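Local coordinates for protein rutinosidase (Aspergillus niger, PDB 6I1A) that hydrolyses glycosidic bonds as a rutinosidase of glycoside hydrolase family 5 and may also act on beta-1,3-glucans or as a transglycosylase, at residues Thr162-Ser167 and Val219-Arg224; Val239-Ser244 and Gly253-Ser258. One frame throughout, in Å; residues are numbered along the deposited sequence.

Contact 1: Thr162-Ser167 and Val219-Arg224. Unlike the reference sequence in segment 162-167: His163 (reference Asn). With NAG (2-acetamido-2-deoxy-beta-D-glucopyranose), chain E; NAG (2-acetamido-2-deoxy-beta-D-glucopyranose), chain D.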
ATOM      1  N   THR A 162      -9.967  27.646 -17.589  1.00 13.49           N
ATOM      2  CA  THR A 162     -11.234  27.430 -18.322  1.00 13.14           C
ATOM      3  C   THR A 162     -12.040  26.328 -17.642  1.00 13.81           C
ATOM      4  O   THR A 162     -13.233  26.486 -17.286  1.00 12.80           O
ATOM      5  CB  THR A 162     -10.999  26.991 -19.774  1.00 14.04           C
ATOM      6  OG1 THR A 162     -10.176  27.958 -20.428  1.00 16.45           O
ATOM      7  CG2 THR A 162     -12.258  26.716 -20.574  1.00 17.06           C
ATOM      8  N   HIS A 163     -11.390  25.174 -17.439  1.00 12.70           N
ATOM      9  CA  HIS A 163     -12.091  24.020 -16.819  1.00 12.61           C
ATOM     10  C   HIS A 163     -12.420  24.300 -15.361  1.00 12.07           C
ATOM     11  O   HIS A 163     -13.499  23.861 -14.876  1.00 12.10           O
ATOM     12  CB  HIS A 163     -11.251  22.750 -16.971  1.00 12.42           C
ATOM     13  CG  HIS A 163     -11.034  22.369 -18.389  1.00 12.72           C
ATOM     14  ND1 HIS A 163     -12.039  22.402 -19.327  1.00 15.01           N
ATOM     15  CD2 HIS A 163      -9.900  21.935 -19.003  1.00 13.21           C
ATOM     16  CE1 HIS A 163     -11.515  21.945 -20.478  1.00 13.84           C
ATOM     17  NE2 HIS A 163     -10.215  21.634 -20.313  1.00 13.92           N
ATOM     18  N   PHE A 164     -11.602  25.075 -14.656  1.00 12.47           N
ATOM     19  CA  PHE A 164     -11.895  25.490 -13.264  1.00 13.53           C
ATOM     20  C   PHE A 164     -13.210  26.263 -13.243  1.00 12.61           C
ATOM     21  O   PHE A 164     -14.114  26.015 -12.455  1.00 13.26           O
ATOM     22  CB  PHE A 164     -10.720  26.251 -12.681  1.00 13.37           C
ATOM     23  CG  PHE A 164     -10.834  26.517 -11.213  1.00 13.62           C
ATOM     24  CD1 PHE A 164     -11.633  27.525 -10.700  1.00 15.80           C
ATOM     25  CD2 PHE A 164     -10.138  25.698 -10.332  1.00 14.19           C
ATOM     26  CE1 PHE A 164     -11.709  27.706  -9.331  1.00 15.58           C
ATOM     27  CE2 PHE A 164     -10.200  25.915  -8.978  1.00 16.26           C
ATOM     28  CZ  PHE A 164     -10.991  26.918  -8.497  1.00 15.77           C
ATOM     29  N   ASN A 165     -13.311  27.242 -14.130  1.00 13.00           N
ATOM     30  CA  ASN A 165     -14.463  28.159 -14.174  1.00 13.86           C
ATOM     31  C   ASN A 165     -15.748  27.385 -14.506  1.00 14.29           C
ATOM     32  O   ASN A 165     -16.782  27.565 -13.890  1.00 15.11           O
ATOM     33  CB  ASN A 165     -14.276  29.218 -15.273  1.00 13.88           C
ATOM     34  CG  ASN A 165     -13.393  30.346 -14.822  1.00 16.01           C
ATOM     35  OD1 ASN A 165     -12.854  30.371 -13.717  1.00 17.03           O
ATOM     36  ND2 ASN A 165     -13.275  31.338 -15.710  1.00 17.91           N
ATOM     37  N   TYR A 166     -15.677  26.465 -15.476  1.00 13.41           N
ATOM     38  CA  TYR A 166     -16.899  25.706 -15.844  1.00 13.39           C
ATOM     39  C   TYR A 166     -17.225  24.660 -14.751  1.00 12.55           C
ATOM     40  O   TYR A 166     -18.386  24.396 -14.498  1.00 13.15           O
ATOM     41  CB  TYR A 166     -16.780  25.074 -17.217  1.00 15.13           C
ATOM     42  CG  TYR A 166     -16.886  26.084 -18.343  1.00 17.41           C
ATOM     43  CD1 TYR A 166     -18.024  26.838 -18.539  1.00 23.19           C
ATOM     44  CD2 TYR A 166     -15.841  26.246 -19.195  1.00 20.01           C
ATOM     45  CE1 TYR A 166     -18.115  27.727 -19.618  1.00 24.95           C
ATOM     46  CE2 TYR A 166     -15.906  27.106 -20.266  1.00 22.36           C
ATOM     47  CZ  TYR A 166     -17.032  27.861 -20.463  1.00 24.60           C
ATOM     48  OH  TYR A 166     -17.027  28.701 -21.576  1.00 27.35           O
ATOM     49  N   SER A 167     -16.225  24.190 -14.005  1.00 12.66           N
ATOM     50  CA  SER A 167     -16.481  23.363 -12.816  1.00 12.53           C
ATOM     51  C   SER A 167     -17.278  24.133 -11.771  1.00 12.43           C
ATOM     52  O   SER A 167     -18.229  23.598 -11.142  1.00 12.94           O
ATOM     53  CB  SER A 167     -15.215  22.779 -12.210  1.00 11.54           C
ATOM     54  OG  SER A 167     -14.461  21.991 -13.128  1.00 12.34           O
ATOM     55  N   VAL A 219      -6.302  20.498  -6.689  1.00 12.22           N
ATOM     56  CA  VAL A 219      -7.534  19.971  -6.082  1.00 12.58           C
ATOM     57  C   VAL A 219      -7.898  20.831  -4.877  1.00 12.50           C
ATOM     58  O   VAL A 219      -9.093  21.129  -4.671  1.00 12.96           O
ATOM     59  CB  VAL A 219      -7.355  18.494  -5.691  1.00 12.16           C
ATOM     60  CG1 VAL A 219      -8.527  18.034  -4.848  1.00 13.43           C
ATOM     61  CG2 VAL A 219      -7.180  17.640  -6.946  1.00 12.53           C
ATOM     62  N   LEU A 220      -6.925  21.186  -4.011  1.00 13.65           N
ATOM     63  CA  LEU A 220      -7.216  22.003  -2.819  1.00 14.53           C
ATOM     64  C   LEU A 220      -7.762  23.382  -3.188  1.00 13.82           C
ATOM     65  O   LEU A 220      -8.703  23.846  -2.564  1.00 13.39           O
ATOM     66  CB  LEU A 220      -5.967  22.098  -1.949  1.00 15.83           C
ATOM     67  CG  LEU A 220      -6.127  22.917  -0.670  1.00 16.97           C
ATOM     68  CD1 LEU A 220      -7.199  22.322   0.203  1.00 17.35           C
ATOM     69  CD2 LEU A 220      -4.817  22.976   0.069  1.00 19.46           C
ATOM     70  N   LYS A 221      -7.206  24.003  -4.212  1.00 14.94           N
ATOM     71  CA  LYS A 221      -7.718  25.296  -4.702  1.00 15.34           C
ATOM     72  C   LYS A 221      -9.198  25.137  -5.043  1.00 15.89           C
ATOM     73  O   LYS A 221     -10.028  25.989  -4.720  1.00 14.65           O
ATOM     74  CB  LYS A 221      -6.886  25.741  -5.915  1.00 16.45           C
ATOM     75  CG  LYS A 221      -7.364  26.987  -6.620  1.00 18.77           C
ATOM     76  CD  LYS A 221      -6.633  27.206  -7.947  1.00 20.22           C
ATOM     77  CE  LYS A 221      -7.281  28.250  -8.840  1.00 25.33           C
ATOM     78  NZ  LYS A 221      -7.155  29.568  -8.185  1.00 27.16           N
ATOM     79  N   TYR A 222      -9.532  24.052  -5.753  1.00 14.41           N
ATOM     80  CA  TYR A 222     -10.923  23.824  -6.190  1.00 13.20           C
ATOM     81  C   TYR A 222     -11.813  23.570  -4.989  1.00 12.44           C
ATOM     82  O   TYR A 222     -12.898  24.169  -4.881  1.00 12.66           O
ATOM     83  CB  TYR A 222     -10.957  22.649  -7.160  1.00 13.92           C
ATOM     84  CG  TYR A 222     -12.333  22.215  -7.544  1.00 12.60           C
ATOM     85  CD1 TYR A 222     -13.175  23.023  -8.257  1.00 11.42           C
ATOM     86  CD2 TYR A 222     -12.820  20.954  -7.152  1.00 13.52           C
ATOM     87  CE1 TYR A 222     -14.436  22.581  -8.637  1.00 12.52           C
ATOM     88  CE2 TYR A 222     -14.099  20.525  -7.501  1.00 12.04           C
ATOM     89  CZ  TYR A 222     -14.913  21.333  -8.258  1.00 12.99           C
ATOM     90  OH  TYR A 222     -16.142  20.931  -8.661  1.00 12.49           O
ATOM     91  N   ILE A 223     -11.415  22.677  -4.084  1.00 12.78           N
ATOM     92  CA  ILE A 223     -12.298  22.370  -2.932  1.00 13.07           C
ATOM     93  C   ILE A 223     -12.501  23.622  -2.054  1.00 13.48           C
ATOM     94  O   ILE A 223     -13.604  23.868  -1.557  1.00 13.71           O
ATOM     95  CB  ILE A 223     -11.785  21.190  -2.118  1.00 13.61           C
ATOM     96  CG1 ILE A 223     -11.682  19.909  -2.977  1.00 14.63           C
ATOM     97  CG2 ILE A 223     -12.694  20.989  -0.905  1.00 14.97           C
ATOM     98  CD1 ILE A 223     -13.021  19.422  -3.501  1.00 14.93           C
ATOM     99  N   ARG A 224     -11.462  24.387  -1.865  1.00 13.68           N
ATOM    100  CA  ARG A 224     -11.601  25.657  -1.102  1.00 12.93           C
ATOM    101  C   ARG A 224     -12.591  26.569  -1.820  1.00 14.06           C
ATOM    102  O   ARG A 224     -13.414  27.207  -1.127  1.00 15.24           O
ATOM    103  CB  ARG A 224     -10.233  26.320  -0.952  1.00 14.11           C
ATOM    104  CG  ARG A 224      -9.386  25.692   0.122  1.00 15.71           C
ATOM    105  CD  ARG A 224      -8.031  26.367   0.232  1.00 18.32           C
ATOM    106  NE  ARG A 224      -7.409  25.958   1.486  1.00 20.63           N
ATOM    107  CZ  ARG A 224      -6.116  25.953   1.735  1.00 22.72           C
ATOM    108  NH1 ARG A 224      -5.686  25.528   2.924  1.00 21.41           N
ATOM    109  NH2 ARG A 224      -5.228  26.387   0.830  1.00 20.53           N
TER
HETATM  110  C1  NAG E 403     -12.609  32.589 -15.375  1.00 19.19           C
HETATM  111  C2  NAG E 403     -12.100  33.287 -16.664  1.00 17.63           C
HETATM  112  C3  NAG E 403     -11.610  34.692 -16.238  1.00 21.08           C
HETATM  113  C4  NAG E 403     -12.629  35.449 -15.443  1.00 23.34           C
HETATM  114  C5  NAG E 403     -13.070  34.586 -14.266  1.00 25.82           C
HETATM  115  C6  NAG E 403     -14.106  35.278 -13.433  1.00 29.26           C
HETATM  116  C7  NAG E 403     -11.069  31.861 -18.345  1.00 20.73           C
HETATM  117  C8  NAG E 403      -9.819  31.171 -18.745  1.00 21.75           C
HETATM  118  N2  NAG E 403     -11.001  32.564 -17.211  1.00 18.89           N
HETATM  119  O3  NAG E 403     -11.121  35.436 -17.393  1.00 22.80           O
HETATM  120  O4  NAG E 403     -11.944  36.653 -14.894  1.00 26.53           O
HETATM  121  O5  NAG E 403     -13.662  33.393 -14.822  1.00 20.51           O
HETATM  122  O6  NAG E 403     -15.195  35.570 -14.270  1.00 32.95           O
HETATM  123  O7  NAG E 403     -12.131  31.729 -18.998  1.00 21.10           O
HETATM  124  C1  NAG D 402      -7.819  24.389 -20.998  1.00 17.39           C
HETATM  125  C2  NAG D 402      -7.324  25.554 -21.846  1.00 18.24           C
HETATM  126  C3  NAG D 402      -8.151  25.526 -23.140  1.00 18.40           C
HETATM  127  C4  NAG D 402      -8.019  24.187 -23.800  1.00 17.21           C
HETATM  128  C5  NAG D 402      -8.458  23.019 -22.911  1.00 17.38           C
HETATM  129  C6  NAG D 402      -8.131  21.640 -23.499  1.00 18.73           C
HETATM  130  C7  NAG D 402      -6.479  27.547 -20.761  1.00 22.08           C
HETATM  131  C8  NAG D 402      -6.903  28.799 -20.076  1.00 22.63           C
HETATM  132  N2  NAG D 402      -7.479  26.803 -21.174  1.00 17.65           N
HETATM  133  O3  NAG D 402      -7.562  26.493 -24.071  1.00 18.12           O
HETATM  134  O4  NAG D 402      -8.901  24.118 -24.963  1.00 18.10           O
HETATM  135  O5  NAG D 402      -7.723  23.143 -21.686  1.00 16.89           O
HETATM  136  O6  NAG D 402      -8.843  20.694 -22.692  1.00 19.34           O
HETATM  137  O7  NAG D 402      -5.304  27.209 -20.962  1.00 23.58           O

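Contact 2: Val239-Ser244 and Gly253-Ser258. With EDO (1,2-ethanediol), chain H.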
ATOM      1  N   VAL A 239     -20.294  19.692   2.535  1.00 12.52           N
ATOM      2  CA  VAL A 239     -19.431  19.373   1.366  1.00 12.41           C
ATOM      3  C   VAL A 239     -18.691  18.069   1.689  1.00 11.66           C
ATOM      4  O   VAL A 239     -18.016  17.946   2.754  1.00 12.72           O
ATOM      5  CB  VAL A 239     -18.452  20.507   1.022  1.00 13.37           C
ATOM      6  CG1 VAL A 239     -17.438  20.069  -0.006  1.00 14.81           C
ATOM      7  CG2 VAL A 239     -19.229  21.733   0.526  1.00 16.09           C
ATOM      8  N   MET A 240     -18.805  17.102   0.786  1.00 11.67           N
ATOM      9  CA  MET A 240     -18.103  15.824   0.883  1.00 11.64           C
ATOM     10  C   MET A 240     -16.909  15.834  -0.081  1.00 10.11           C
ATOM     11  O   MET A 240     -17.083  15.973  -1.325  1.00 11.36           O
ATOM     12  CB  MET A 240     -19.072  14.708   0.530  1.00 12.02           C
ATOM     13  CG  MET A 240     -18.413  13.325   0.535  1.00 12.33           C
ATOM     14  SD  MET A 240     -19.608  11.950   0.486  1.00 12.74           S
ATOM     15  CE  MET A 240     -20.222  11.979   2.157  1.00 14.40           C
ATOM     16  N   PHE A 241     -15.734  15.759   0.502  1.00 10.39           N
ATOM     17  CA  PHE A 241     -14.443  15.832  -0.197  1.00 11.56           C
ATOM     18  C   PHE A 241     -13.906  14.421  -0.420  1.00 11.09           C
ATOM     19  O   PHE A 241     -13.543  13.738   0.565  1.00 11.75           O
ATOM     20  CB  PHE A 241     -13.468  16.691   0.593  1.00 11.11           C
ATOM     21  CG  PHE A 241     -12.118  16.860  -0.039  1.00 12.20           C
ATOM     22  CD1 PHE A 241     -11.894  16.629  -1.397  1.00 12.91           C
ATOM     23  CD2 PHE A 241     -11.062  17.287   0.742  1.00 12.60           C
ATOM     24  CE1 PHE A 241     -10.618  16.757  -1.946  1.00 13.08           C
ATOM     25  CE2 PHE A 241      -9.802  17.441   0.180  1.00 14.82           C
ATOM     26  CZ  PHE A 241      -9.569  17.166  -1.142  1.00 13.84           C
ATOM     27  N   GLN A 242     -13.883  14.002  -1.688  1.00 11.86           N
ATOM     28  CA  GLN A 242     -13.236  12.742  -2.111  1.00 10.97           C
ATOM     29  C   GLN A 242     -11.786  13.088  -2.471  1.00 11.80           C
ATOM     30  O   GLN A 242     -11.524  13.546  -3.595  1.00 12.62           O
ATOM     31  CB  GLN A 242     -14.019  12.142  -3.274  1.00 11.00           C
ATOM     32  CG  GLN A 242     -13.861  10.648  -3.449  1.00 10.69           C
ATOM     33  CD  GLN A 242     -12.411  10.233  -3.579  1.00 11.91           C
ATOM     34  OE1 GLN A 242     -11.783  10.490  -4.614  1.00 11.97           O
ATOM     35  NE2 GLN A 242     -11.840   9.630  -2.528  1.00 11.33           N
ATOM     36  N   GLY A 243     -10.877  12.957  -1.494  1.00 12.49           N
ATOM     37  CA  GLY A 243      -9.487  13.382  -1.657  1.00 11.95           C
ATOM     38  C   GLY A 243      -8.627  12.328  -2.302  1.00 13.57           C
ATOM     39  O   GLY A 243      -7.527  12.026  -1.826  1.00 14.13           O
ATOM     40  N   SER A 244      -9.071  11.795  -3.431  1.00 13.19           N
ATOM     41  CA  SER A 244      -8.322  10.769  -4.184  1.00 12.77           C
ATOM     42  C   SER A 244      -8.113   9.581  -3.236  1.00 13.82           C
ATOM     43  O   SER A 244      -9.002   9.221  -2.472  1.00 13.91           O
ATOM     44  CB  SER A 244      -7.053  11.355  -4.780  1.00 13.72           C
ATOM     45  OG  SER A 244      -6.468  10.499  -5.755  1.00 14.82           O
ATOM     46  N   GLY A 253      -4.916  19.075   7.755  1.00 17.99           N
ATOM     47  CA  GLY A 253      -4.274  20.345   8.101  1.00 19.73           C
ATOM     48  C   GLY A 253      -4.709  21.446   7.189  1.00 19.85           C
ATOM     49  O   GLY A 253      -4.437  22.634   7.507  1.00 22.40           O
ATOM     50  N   ASP A 254      -5.414  21.186   6.090  1.00 17.41           N
ATOM     51  CA  ASP A 254      -5.755  22.239   5.100  1.00 17.64           C
ATOM     52  C   ASP A 254      -7.081  22.933   5.372  1.00 17.39           C
ATOM     53  O   ASP A 254      -7.396  23.899   4.672  1.00 19.94           O
ATOM     54  CB  ASP A 254      -5.845  21.629   3.686  1.00 18.67           C
ATOM     55  CG  ASP A 254      -4.519  21.110   3.174  1.00 21.56           C
ATOM     56  OD1 ASP A 254      -3.461  21.760   3.484  1.00 22.58           O
ATOM     57  OD2 ASP A 254      -4.528  20.099   2.429  1.00 24.65           O
ATOM     58  N   PHE A 255      -7.886  22.457   6.342  1.00 16.89           N
ATOM     59  CA  PHE A 255      -9.189  23.009   6.662  1.00 17.68           C
ATOM     60  C   PHE A 255      -9.325  23.188   8.162  1.00 18.44           C
ATOM     61  O   PHE A 255      -8.963  22.310   8.924  1.00 18.01           O
ATOM     62  CB  PHE A 255     -10.305  22.059   6.203  1.00 18.35           C
ATOM     63  CG  PHE A 255     -10.219  21.732   4.743  1.00 16.31           C
ATOM     64  CD1 PHE A 255      -9.519  20.639   4.318  1.00 18.28           C
ATOM     65  CD2 PHE A 255     -10.877  22.521   3.817  1.00 18.40           C
ATOM     66  CE1 PHE A 255      -9.448  20.346   2.963  1.00 19.72           C
ATOM     67  CE2 PHE A 255     -10.826  22.195   2.477  1.00 17.72           C
ATOM     68  CZ  PHE A 255     -10.105  21.119   2.068  1.00 18.22           C
ATOM     69  N   PRO A 256      -9.874  24.332   8.616  1.00 18.54           N
ATOM     70  CA  PRO A 256     -10.248  24.485  10.023  1.00 18.76           C
ATOM     71  C   PRO A 256     -11.341  23.489  10.412  1.00 19.06           C
ATOM     72  O   PRO A 256     -12.200  23.206   9.595  1.00 17.30           O
ATOM     73  CB  PRO A 256     -10.763  25.929  10.192  1.00 22.19           C
ATOM     74  CG  PRO A 256     -10.906  26.424   8.795  1.00 25.00           C
ATOM     75  CD  PRO A 256     -10.107  25.548   7.846  1.00 21.69           C
ATOM     76  N   ALA A 257     -11.280  22.979  11.629  1.00 19.31           N
ATOM     77  CA  ALA A 257     -12.245  21.979  12.123  1.00 20.87           C
ATOM     78  C   ALA A 257     -13.683  22.484  12.036  1.00 17.88           C
ATOM     79  O   ALA A 257     -14.633  21.648  11.938  1.00 20.64           O
ATOM     80  CB  ALA A 257     -11.926  21.603  13.558  1.00 20.80           C
ATOM     81  N   SER A 258     -13.923  23.809  12.058  1.00 18.78           N
ATOM     82  CA  SER A 258     -15.285  24.369  11.926  1.00 18.65           C
ATOM     83  C   SER A 258     -15.911  24.184  10.528  1.00 17.48           C
ATOM     84  O   SER A 258     -17.126  24.397  10.377  1.00 18.39           O
ATOM     85  CB  SER A 258     -15.254  25.859  12.305  1.00 21.99           C
ATOM     86  OG  SER A 258     -14.431  26.575  11.430  1.00 24.18           O
TER
HETATM   87  C1  EDO H 406      -9.252  11.497   2.070  1.00 30.48           C
HETATM   88  O1  EDO H 406      -8.036  11.568   1.391  1.00 38.76           O
HETATM   89  C2  EDO H 406     -10.190  10.710   1.254  1.00 23.86           C
HETATM   90  O2  EDO H 406     -11.259  11.444   0.903  1.00 17.66           O

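Contact 1: Thr162-Ser167 and Val219-Arg224
Lys221 and Tyr222 of helix 213-233 receive Phe164 of helix 161-179 between them, joining two successive outer helices of the family 5 (beta/alpha)8 barrel. The short axes run nearly the same way, crossing at -28°, and come no nearer than 11.3 Å, a gap filled mainly by the Phe164 ring, which reaches the backbone of Tyr222. Lys221 lies over one face of the Phe164 ring: its CE sits 4.1 Å from the centre of that ring in a CH-pi contact, while NZ is too distant for more than a weak cation-pi attraction. With CG anti to the backbone N (chi1 -171°), Phe164 extends across the gap, bringing its CE2 to 3.6 Å from CA of Tyr222. The Tyr222 ring turns its edge to the other face of Phe164, a T-shaped pair with planes at 85° and centroids 6.0 Å apart. Farther along, Tyr222 CE1 meets Ser167 CB at 3.7 Å, and the phenol OH is hydrogen-bonded to Pro191 O. Ser167 OG donates to His163 O at 2.7 Å from above the carbonyl plane, whereas Ser167 N reaches that oxygen from the opposite face; OG is also hydrogen-bonded to Trp157 NE1. The same turn of helix 161-179 carries or touches two sugars, on residues that do not reach 219-224. His163 NE2 and O6 of one sugar share a hydrogen bond in the imidazole plane, and Thr162 OG1 accepts a nearly straight bond from its acetamido N2. The other is N-linked to Asn165, whose ND2 is 1.5 Å from the sugar C1.

Contact 2: Val239-Ser244 and Gly253-Ser258
Strand 239-241 of the (beta/alpha)8 barrel and the loop leading into its parallel neighbour, strand 261-269, meet through two buried phenylalanines, Phe241 and Phe255. The touch is purely apolar: CE2 of Phe241 lies 4.0 Å from CE1 of Phe255, and CD2 of Phe241 and CZ of Phe255 lie next nearest. The rings meet obliquely, planes at 67° and centroids 6.0 Å apart. Phe241 extends from the strand with CG anti to its backbone N (chi1 -179°), while the CG of Phe255 lies beside the N of its own residue. The two side chains cross at about a right angle. Around them, Val219 and Ile223 of helix 213-233 pack on Phe241, Trp251 makes an edge-to-face pair with it, and Leu220 and Leu261 lie against Phe255.

After Phe241 comes an inverse gamma turn centred on Gly243. The bent side chain of Gln242 folds back over this turn, its NE2 donating to Ser244 O at 2.9 Å; Ser244 O lies close to the plane of the Gln242 amide. That NE2 also bonds Asp264 O, and OE1 is held by Glu194 N, which fixes the rotation of the amide. An ethanediol molecule, probably from the crystallisation liquor, occupies a spot beside the turn, where Gly243 N donates to its O2 at 2.9 Å and 163°.

Overall arrangement
Contact 1 comes first along the chain and closes before contact 2 opens; their centres are about 15 Å apart, on the same side of the molecule. Helix 213-233 unites them: one side meets helix 161-179, another lies on strand 239-241, which follows it in sequence. Ile223 CG1 packs on Phe241 CE1 at 3.5 Å, Leu220 CD1 on Phe255 CZ at 3.7 Å, and Arg224 NH1 probably bonds Asp254 O. The two contacts therefore form a continuous path from the glycan-bearing outer helix, through a second helix, to a strand of the barrel wall and the loop that precedes strand 261-269, all four segments within the family 5 TIM-barrel sequence.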